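Local coordinates for immunoglobulin-like protein (Pseudomonas aeruginosa, PDB 3N6Y), which is of unknown function but has an immunoglobulin-like, E-set-related beta fold and is probably exported, being made with a signal peptide, at residues 71-76 with 117-122. Numbering follows the deposited sequence. Where two conformers were deposited one is given.
Sequences LYLTPG and EWRLMV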
# COMPACT_ATOMS: atom_id res chain seq x y z
N LEU A 71 -0.72 -6.01 3.19
CA LEU A 71 -0.56 -7.30 2.51
C LEU A 71 -0.48 -7.02 1.03
O LEU A 71 -1.45 -6.63 0.41
CB LEU A 71 -1.75 -8.22 2.77
CG LEU A 71 -1.63 -9.56 2.04
CD1 LEU A 71 -0.37 -10.37 2.57
CD2 LEU A 71 -2.93 -10.36 2.19
N TYR A 72 0.71 -7.18 0.45
CA TYR A 72 0.89 -7.03 -0.97
C TYR A 72 0.89 -8.41 -1.61
O TYR A 72 1.74 -9.22 -1.27
CB TYR A 72 2.27 -6.44 -1.27
CG TYR A 72 2.61 -5.08 -0.64
CD1 TYR A 72 2.93 -4.95 0.70
CD2 TYR A 72 2.58 -3.93 -1.41
CE1 TYR A 72 3.22 -3.72 1.25
CE2 TYR A 72 2.89 -2.69 -0.86
CZ TYR A 72 3.20 -2.60 0.44
OH TYR A 72 3.53 -1.34 0.97
N LEU A 73 -0.06 -8.68 -2.47
CA LEU A 73 -0.02 -9.89 -3.28
C LEU A 73 0.54 -9.53 -4.67
O LEU A 73 0.03 -8.60 -5.35
CB LEU A 73 -1.43 -10.47 -3.41
CG LEU A 73 -2.09 -10.97 -2.14
CD1 LEU A 73 -3.57 -11.47 -2.50
CD2 LEU A 73 -1.30 -12.10 -1.51
N THR A 74 1.52 -10.31 -5.12
CA THR A 74 2.29 -10.01 -6.30
C THR A 74 2.17 -11.17 -7.29
O THR A 74 1.71 -12.25 -6.91
CB THR A 74 3.77 -9.74 -6.01
OG1 THR A 74 4.50 -10.98 -5.98
CG2 THR A 74 3.96 -9.05 -4.67
N PRO A 75 2.58 -10.94 -8.57
CA PRO A 75 2.63 -12.05 -9.49
C PRO A 75 3.80 -13.03 -9.31
O PRO A 75 3.88 -14.02 -10.05
CB PRO A 75 2.73 -11.37 -10.86
CG PRO A 75 2.40 -9.89 -10.60
CD PRO A 75 2.86 -9.66 -9.24
N GLY A 76 4.66 -12.76 -8.33
CA GLY A 76 5.87 -13.56 -8.03
C GLY A 76 7.13 -12.80 -8.35
O GLY A 76 7.61 -12.84 -9.47
N GLU A 117 -1.04 -8.90 -12.13
CA GLU A 117 -1.90 -8.27 -11.12
C GLU A 117 -1.20 -8.22 -9.75
O GLU A 117 -0.72 -9.25 -9.24
CB GLU A 117 -3.23 -9.02 -10.99
CG GLU A 117 -4.07 -8.56 -9.79
CD GLU A 117 -5.54 -8.92 -9.88
OE1 GLU A 117 -5.98 -9.47 -10.93
OE2 GLU A 117 -6.29 -8.62 -8.92
N TRP A 118 -1.18 -7.02 -9.14
CA TRP A 118 -0.71 -6.77 -7.81
C TRP A 118 -1.94 -6.26 -7.04
O TRP A 118 -2.63 -5.30 -7.47
CB TRP A 118 0.34 -5.67 -7.81
CG TRP A 118 1.62 -6.04 -8.47
CD1 TRP A 118 1.84 -6.35 -9.79
CD2 TRP A 118 2.88 -6.05 -7.84
NE1 TRP A 118 3.19 -6.56 -9.98
CE2 TRP A 118 3.85 -6.39 -8.80
CE3 TRP A 118 3.28 -5.81 -6.54
CZ2 TRP A 118 5.20 -6.51 -8.49
CZ3 TRP A 118 4.63 -5.94 -6.20
CH2 TRP A 118 5.57 -6.27 -7.19
N ARG A 119 -2.25 -6.96 -5.97
CA ARG A 119 -3.38 -6.63 -5.14
C ARG A 119 -2.82 -6.16 -3.80
O ARG A 119 -2.16 -6.92 -3.10
CB ARG A 119 -4.31 -7.87 -5.02
CG ARG A 119 -5.48 -7.72 -4.02
CD ARG A 119 -6.37 -8.96 -3.97
NE ARG A 119 -7.69 -8.73 -3.38
CZ ARG A 119 -8.61 -9.69 -3.18
NH1 ARG A 119 -8.36 -10.96 -3.51
NH2 ARG A 119 -9.81 -9.37 -2.68
N LEU A 120 -3.09 -4.90 -3.44
CA LEU A 120 -2.61 -4.26 -2.22
C LEU A 120 -3.78 -4.11 -1.27
O LEU A 120 -4.84 -3.58 -1.65
CB LEU A 120 -2.05 -2.87 -2.56
CG LEU A 120 -0.56 -2.85 -2.99
CD1 LEU A 120 -0.26 -3.79 -4.16
CD2 LEU A 120 -0.17 -1.44 -3.39
N MSE A 121 -3.64 -4.67 -0.09
CA MSE A 121 -4.71 -4.78 0.89
C MSE A 121 -4.21 -4.29 2.22
O MSE A 121 -3.19 -4.77 2.71
CB MSE A 121 -5.19 -6.25 0.98
CG MSE A 121 -5.60 -6.82 -0.36
SE MSE A 121 -6.04 -8.72 -0.16
CE MSE A 121 -7.95 -8.49 0.25
N VAL A 122 -4.93 -3.32 2.80
CA VAL A 122 -4.68 -2.85 4.14
C VAL A 122 -5.67 -3.45 5.13
O VAL A 122 -6.86 -3.25 5.02
CB VAL A 122 -4.84 -1.29 4.29
CG1 VAL A 122 -4.38 -0.87 5.71
CG2 VAL A 122 -4.09 -0.59 3.25
O HOH W 1 -1.98 -10.54 -6.91
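Two antiparallel strands of an immunoglobulin-like beta sheet pair here, Leu-71 facing Met-121 and Leu-73 facing Arg-119 as hydrogen-bonded pairs. Each pair is closed by two hydrogen bonds: Leu-71 N to Met-121 O (2.8 Å) with Met-121 N to Leu-71 O (3.0 Å) in return, and Leu-73 N to Arg-119 O (2.8 Å) with Arg-119 N to Leu-73 O (2.9 Å). Between them, the non-hydrogen-bonded pair sets Tyr-72 CD2 3.7 Å from Leu-120 CG on the sheet face opposite Leu-71 and Leu-73. Where the chain turns a corner at Pro-75, Thr-74 and Pro-75 cover one face of the Trp-118 indole. Thr-74 CB sits 3.9 Å from the centroid of the six-membered ring of Trp-118 and Pro-75 CD 3.4 Å from that of its five-membered ring, only 10° and 20° off the normal, so both are CH-pi contacts. Trp-118 CG is anti to the carbonyl carbon (chi1 -68°), which lays this indole face against them. Thr-74 OG1 accepts from Gly-76 N in an ST turn and also hydrogen-bonds to His-85 O. A water bridges Glu-117 O to Leu-73 O, the latter weakly. Strands 84-92 and 127-136 flank the pair within the sheet, while Met-103 of strand 101-106 packs against Tyr-72 and Leu-120 from the second sheet.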